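Local coordinates for CENP-V/GFA domain-containing protein (Rhodobacter sphaeroides 2.4.1, PDB 3FAC) that is of unknown function but probably binds zinc and may act as a carbon-sulfur lyase, at residues 10-15 and 88-93; 41-46 and 78-83. One frame throughout, in Å; residues are numbered along the deposited sequence.

Contact 1. Residues 10-15 and 88-93; sequences VEIEVE and YGVNVA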
loop_
_atom_site.group_PDB
_atom_site.type_symbol
_atom_site.label_atom_id
_atom_site.label_comp_id
_atom_site.label_asym_id
_atom_site.label_seq_id
_atom_site.Cartn_x
_atom_site.Cartn_y
_atom_site.Cartn_z
ATOM N N VAL A 10 6.350 7.169 9.024
ATOM C CA VAL A 10 5.121 7.408 8.278
ATOM C C VAL A 10 3.881 6.777 8.913
ATOM O O VAL A 10 3.907 5.624 9.347
ATOM C CB VAL A 10 5.249 6.865 6.838
ATOM C CG1 VAL A 10 4.143 7.424 5.975
ATOM C CG2 VAL A 10 6.612 7.207 6.263
ATOM N N GLU A 11 2.796 7.543 8.970
ATOM C CA GLU A 11 1.540 7.035 9.505
ATOM C C GLU A 11 0.367 7.480 8.649
ATOM O O GLU A 11 0.186 8.670 8.395
ATOM C CB GLU A 11 1.292 7.502 10.942
ATOM C CG GLU A 11 -0.024 6.944 11.492
ATOM C CD GLU A 11 -0.286 7.303 12.941
ATOM O OE1 GLU A 11 0.610 7.080 13.782
ATOM O OE2 GLU A 11 -1.400 7.790 13.241
ATOM N N ILE A 12 -0.431 6.521 8.205
ATOM C CA ILE A 12 -1.593 6.839 7.398
ATOM C C ILE A 12 -2.869 6.526 8.172
ATOM O O ILE A 12 -2.832 5.899 9.234
ATOM C CB ILE A 12 -1.596 6.044 6.074
ATOM C CG1 ILE A 12 -1.581 4.543 6.361
ATOM C CG2 ILE A 12 -0.391 6.431 5.233
ATOM C CD1 ILE A 12 -1.755 3.686 5.122
ATOM N N GLU A 13 -3.991 6.986 7.632
ATOM C CA GLU A 13 -5.308 6.770 8.222
ATOM C C GLU A 13 -6.158 6.353 7.029
ATOM O O GLU A 13 -6.562 7.197 6.231
ATOM C CB GLU A 13 -5.826 8.081 8.817
ATOM C CG GLU A 13 -6.691 7.929 10.058
ATOM C CD GLU A 13 -8.088 7.432 9.759
ATOM O OE1 GLU A 13 -8.223 6.342 9.161
ATOM O OE2 GLU A 13 -9.055 8.134 10.130
ATOM N N VAL A 14 -6.423 5.057 6.894
ATOM C CA VAL A 14 -7.189 4.580 5.746
ATOM C C VAL A 14 -8.380 3.671 6.035
ATOM O O VAL A 14 -8.371 2.883 6.980
ATOM C CB VAL A 14 -6.255 3.856 4.739
ATOM C CG1 VAL A 14 -5.612 2.652 5.396
ATOM C CG2 VAL A 14 -7.029 3.441 3.507
ATOM N N GLU A 15 -9.409 3.800 5.203
ATOM C CA GLU A 15 -10.617 2.992 5.306
ATOM C C GLU A 15 -10.632 2.087 4.082
ATOM O O GLU A 15 -10.668 2.574 2.950
ATOM C CB GLU A 15 -11.865 3.877 5.296
ATOM C CG GLU A 15 -11.966 4.854 6.457
ATOM C CD GLU A 15 -12.027 4.161 7.805
ATOM O OE1 GLU A 15 -12.855 3.237 7.956
ATOM O OE2 GLU A 15 -11.254 4.544 8.714
ATOM N N TYR A 88 -6.397 3.353 -4.138
ATOM C CA TYR A 88 -5.078 3.259 -3.547
ATOM C C TYR A 88 -4.846 1.789 -3.241
ATOM O O TYR A 88 -5.789 1.055 -2.957
ATOM C CB TYR A 88 -5.006 4.037 -2.232
ATOM C CG TYR A 88 -4.774 5.526 -2.339
ATOM C CD1 TYR A 88 -3.627 6.037 -2.945
ATOM C CD2 TYR A 88 -5.667 6.425 -1.764
ATOM C CE1 TYR A 88 -3.372 7.412 -2.964
ATOM C CE2 TYR A 88 -5.424 7.796 -1.776
ATOM C CZ TYR A 88 -4.276 8.283 -2.375
ATOM O OH TYR A 88 -4.031 9.637 -2.365
ATOM N N GLY A 89 -3.592 1.364 -3.312
ATOM C CA GLY A 89 -3.252 -0.004 -2.988
ATOM C C GLY A 89 -2.479 0.126 -1.695
ATOM O O GLY A 89 -1.444 0.788 -1.664
ATOM N N VAL A 90 -2.976 -0.481 -0.623
ATOM C CA VAL A 90 -2.312 -0.381 0.671
ATOM C C VAL A 90 -1.623 -1.664 1.111
ATOM O O VAL A 90 -2.126 -2.766 0.883
ATOM C CB VAL A 90 -3.314 0.028 1.777
ATOM C CG1 VAL A 90 -2.591 0.191 3.109
ATOM C CG2 VAL A 90 -4.006 1.316 1.399
ATOM N N ASN A 91 -0.468 -1.506 1.748
ATOM C CA ASN A 91 0.305 -2.631 2.259
ATOM C C ASN A 91 -0.413 -3.131 3.526
ATOM O O ASN A 91 -0.366 -2.473 4.570
ATOM C CB ASN A 91 1.717 -2.157 2.614
ATOM C CG ASN A 91 2.688 -3.302 2.841
ATOM O OD1 ASN A 91 2.332 -4.344 3.385
ATOM N ND2 ASN A 91 3.936 -3.099 2.437
ATOM N N VAL A 92 -1.074 -4.282 3.432
ATOM C CA VAL A 92 -1.802 -4.843 4.574
ATOM C C VAL A 92 -0.925 -5.027 5.817
ATOM O O VAL A 92 -1.397 -4.895 6.944
ATOM C CB VAL A 92 -2.444 -6.226 4.229
ATOM C CG1 VAL A 92 -3.310 -6.112 2.979
ATOM C CG2 VAL A 92 -1.363 -7.280 4.039
ATOM N N ALA A 93 0.353 -5.324 5.606
ATOM C CA ALA A 93 1.271 -5.544 6.712
ATOM C C ALA A 93 1.561 -4.305 7.552
ATOM O O ALA A 93 2.059 -4.418 8.669
ATOM C CB ALA A 93 2.568 -6.135 6.194
#
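Val90, which meets both Ile12 and Val14, is followed directly by the one side-chain hydrogen bond formed within either segment: Ala93 N donates to Asn91 OD1 over 3.1 Å. The N-H...O angle of 136° shows a bent bond, and the donor sits 21° off the carbonyl plane. Because the acceptor lies two residues before the donor, this is an Asx turn. It ties down the chain just after the part of 88-93 that packs on 10-15, while Asn91 ND2 bonds to the backbone carbonyl of Tyr76.

Across the contact itself the meetings are all apolar, methyl to methyl. Ile12 and Val90 reach toward each other tip to tip, Ile12 CD1 standing 4.1 Å from Val90 CG1. Ile12 CG1 lies between its backbone N and carbonyl carbon (chi1 59°), and the extended chi2 carries the terminal methyl outward to Val90. The second branch of the valine serves Val14: Val90 CG2 is 4.3 Å from Val14 CG2. One forked side chain thus meets two residues that project from the same side of strand 11-14.

The CA atoms of Val14 and Val90 are 8.6 Å apart, too far for backbone pairing, and the strands bond to different partners: Ile12 to Gly3 and Glu13 to Arg47, but Tyr88 to Ala41. The contact therefore joins two sheets through their facing surfaces. All three touching residues are buried, and no hydrogen bond crosses between them, which implies cohesion by hydrophobic burial and dispersion, with strand positions set by each sheet's own hydrogen bonds.

Contact 2. Residues 41-46 and 78-83; sequences ARLSDL and HHQRRS
Leu43 makes the first touch, its CD2 lying 4.3 Å from Gln80 OE1 in a loose approach without a hydrogen bond. Gln80 is fully stretched through its first two torsions (180° and -179°), and that extension brings its amide end up to the leucine methyl. Leu43 also lies against Tyr88, a residue of the strand that runs between strands 38-42 and 76-80.

Next the chain reverses. Asp45 N bonds to Arg42 O at 2.8 Å, and the backbone angles of Leu43 and Ser44 between them fit a type I beta turn. The turn brings the chain round to Leu46, whose CB is directed toward 78-83.

Here the contact is densest. Leu46 and His78 cross obliquely, and both methyls are engaged: Leu46 CD1 is 3.7 Å from His78 CD2, while Leu46 CD2 lies over one face of the imidazole, 4.1 Å from His78 NE2. With CG anti to the backbone N (chi1 -171°), Leu46 sends its branched end across to the ring. Trp68 stacks on the same imidazole and Tyr88 meets it edge-to-face, so the histidine is built into an aromatic cluster. Cutting Leu46 back to alanine is likely to strip the methyl cover from one face of the His78 ring and open a gap beside Tyr88 and Val90.

The two segments are not paired strands: 38-42 and 76-80 flank strand 87-91 in one antiparallel sheet, whereas Leu46 starts strand 46-50 of the other. A tight turn passing the chain from an edge strand of the larger sheet into the smaller one, with Leu46 resting on Val14 of one sheet and on Tyr88 and Val90 of the other, fits the two-sheet build of this Gfa-family domain, placed in the beta-tent clan.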
loop_
_atom_site.group_PDB
_atom_site.type_symbol
_atom_site.label_atom_id
_atom_site.label_comp_id
_atom_site.label_asym_id
_atom_site.label_seq_id
_atom_site.Cartn_x
_atom_site.Cartn_y
_atom_site.Cartn_z
ATOM N N ALA A 41 -8.726 1.001 -1.591
ATOM C CA ALA A 41 -9.224 2.098 -0.765
ATOM C C ALA A 41 -9.504 3.334 -1.627
ATOM O O ALA A 41 -8.649 3.766 -2.397
ATOM C CB ALA A 41 -8.213 2.437 0.320
ATOM N N ARG A 42 -10.703 3.897 -1.499
ATOM C CA ARG A 42 -11.074 5.085 -2.267
ATOM C C ARG A 42 -10.108 6.226 -1.957
ATOM O O ARG A 42 -9.576 6.309 -0.850
ATOM C CB ARG A 42 -12.496 5.531 -1.914
ATOM C CG ARG A 42 -13.577 4.483 -2.123
ATOM C CD ARG A 42 -14.915 4.986 -1.596
ATOM N NE ARG A 42 -15.975 3.985 -1.698
ATOM C CZ ARG A 42 -16.505 3.564 -2.844
ATOM N NH1 ARG A 42 -16.078 4.058 -3.999
ATOM N NH2 ARG A 42 -17.468 2.648 -2.834
ATOM N N LEU A 43 -9.889 7.103 -2.934
ATOM C CA LEU A 43 -8.993 8.246 -2.755
ATOM C C LEU A 43 -9.361 9.056 -1.522
ATOM O O LEU A 43 -8.488 9.495 -0.770
ATOM C CB LEU A 43 -9.046 9.173 -3.971
ATOM C CG LEU A 43 -8.357 8.765 -5.273
ATOM C CD1 LEU A 43 -8.527 9.882 -6.295
ATOM C CD2 LEU A 43 -6.878 8.499 -5.019
ATOM N N SER A 44 -10.659 9.261 -1.325
ATOM C CA SER A 44 -11.146 10.029 -0.187
ATOM C C SER A 44 -11.180 9.229 1.115
ATOM O O SER A 44 -11.718 9.694 2.119
ATOM C CB SER A 44 -12.537 10.593 -0.497
ATOM O OG SER A 44 -13.396 9.585 -1.001
ATOM N N ASP A 45 -10.606 8.028 1.103
ATOM C CA ASP A 45 -10.573 7.206 2.307
ATOM C C ASP A 45 -9.165 7.066 2.885
ATOM O O ASP A 45 -8.979 6.432 3.922
ATOM C CB ASP A 45 -11.150 5.811 2.036
ATOM C CG ASP A 45 -12.655 5.829 1.823
ATOM O OD1 ASP A 45 -13.366 6.461 2.633
ATOM O OD2 ASP A 45 -13.128 5.201 0.853
ATOM N N LEU A 46 -8.176 7.661 2.224
ATOM C CA LEU A 46 -6.798 7.576 2.699
ATOM C C LEU A 46 -6.221 8.952 3.030
ATOM O O LEU A 46 -6.285 9.882 2.227
ATOM C CB LEU A 46 -5.924 6.860 1.657
ATOM C CG LEU A 46 -4.483 6.479 2.029
ATOM C CD1 LEU A 46 -4.014 5.351 1.126
ATOM C CD2 LEU A 46 -3.560 7.685 1.912
ATOM N N HIS A 78 1.690 2.691 0.494
ATOM C CA HIS A 78 0.541 2.646 -0.406
ATOM C C HIS A 78 0.913 3.160 -1.794
ATOM O O HIS A 78 2.014 3.667 -2.004
ATOM C CB HIS A 78 -0.586 3.515 0.151
ATOM C CG HIS A 78 -0.248 4.974 0.202
ATOM N ND1 HIS A 78 0.762 5.478 0.993
ATOM C CD2 HIS A 78 -0.764 6.032 -0.467
ATOM C CE1 HIS A 78 0.853 6.782 0.810
ATOM N NE2 HIS A 78 -0.062 7.145 -0.071
ATOM N N HIS A 79 -0.020 3.035 -2.735
ATOM C CA HIS A 79 0.197 3.505 -4.098
ATOM C C HIS A 79 -1.124 3.780 -4.802
ATOM O O HIS A 79 -2.160 3.225 -4.442
ATOM C CB HIS A 79 0.984 2.475 -4.913
ATOM C CG HIS A 79 0.210 1.232 -5.226
ATOM N ND1 HIS A 79 -0.008 0.237 -4.300
ATOM C CD2 HIS A 79 -0.401 0.829 -6.366
ATOM C CE1 HIS A 79 -0.718 -0.729 -4.856
ATOM N NE2 HIS A 79 -0.970 -0.394 -6.109
ATOM N N GLN A 80 -1.080 4.646 -5.807
ATOM C CA GLN A 80 -2.271 4.980 -6.572
ATOM C C GLN A 80 -2.305 4.089 -7.806
ATOM O O GLN A 80 -1.609 4.349 -8.787
ATOM C CB GLN A 80 -2.245 6.451 -6.990
ATOM C CG GLN A 80 -3.456 6.883 -7.802
ATOM C CD GLN A 80 -3.394 8.342 -8.211
ATOM O OE1 GLN A 80 -3.357 9.236 -7.363
ATOM N NE2 GLN A 80 -3.380 8.591 -9.518
ATOM N N ARG A 81 -3.114 3.034 -7.739
ATOM C CA ARG A 81 -3.257 2.081 -8.832
ATOM C C ARG A 81 -3.223 2.730 -10.210
ATOM O O ARG A 81 -3.590 3.899 -10.379
ATOM C CB ARG A 81 -4.565 1.302 -8.690
ATOM C CG ARG A 81 -4.642 0.411 -7.467
ATOM C CD ARG A 81 -5.890 -0.460 -7.515
ATOM N NE ARG A 81 -5.977 -1.365 -6.373
ATOM C CZ ARG A 81 -5.073 -2.298 -6.081
ATOM N NH1 ARG A 81 -4.001 -2.455 -6.849
ATOM N NH2 ARG A 81 -5.245 -3.078 -5.021
ATOM N N ARG A 82 -2.778 1.965 -11.202
ATOM C CA ARG A 82 -2.690 2.460 -12.570
ATOM C C ARG A 82 -3.914 2.052 -13.383
ATOM O O ARG A 82 -4.167 2.597 -14.458
ATOM C CB ARG A 82 -1.416 1.945 -13.244
ATOM C CG ARG A 82 -1.428 2.055 -14.761
ATOM C CD ARG A 82 -0.110 1.685 -15.420
ATOM N NE ARG A 82 -0.256 1.481 -16.859
ATOM C CZ ARG A 82 -0.693 0.358 -17.412
ATOM N NH1 ARG A 82 -1.029 -0.672 -16.648
ATOM N NH2 ARG A 82 -0.795 0.262 -18.730
ATOM N N SER A 83 -4.671 1.091 -12.863
ATOM C CA SER A 83 -5.944 0.709 -13.463
ATOM C C SER A 83 -7.063 1.648 -13.025
ATOM O O SER A 83 -7.955 1.974 -13.808
ATOM C CB SER A 83 -6.296 -0.734 -13.098
ATOM O OG SER A 83 -6.723 -0.831 -11.751
#

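In the fold
The centres of contact 1 and contact 2 lie about 9 Å apart, and 41-46 and 78-83 both fall within the span of chain that contact 1 closes. Strand 87-91 is the common element. On one flank Tyr88 N probably bonds to Ala41 O (2.9 Å); on the other Gly89 N probably bonds to His79 O (2.6 Å). Packing continues through Tyr88 CD2, 3.5 Å from Leu46 CB, and Leu46 also touches Val14 and Val90, so the Leu46 end of contact 2 runs on into the buried intersheet packing of contact 1. Neither contains a cysteine, but Val10 packs on Cys5, seen in a disulfide with Cys7; any zinc site would probably involve such cysteines.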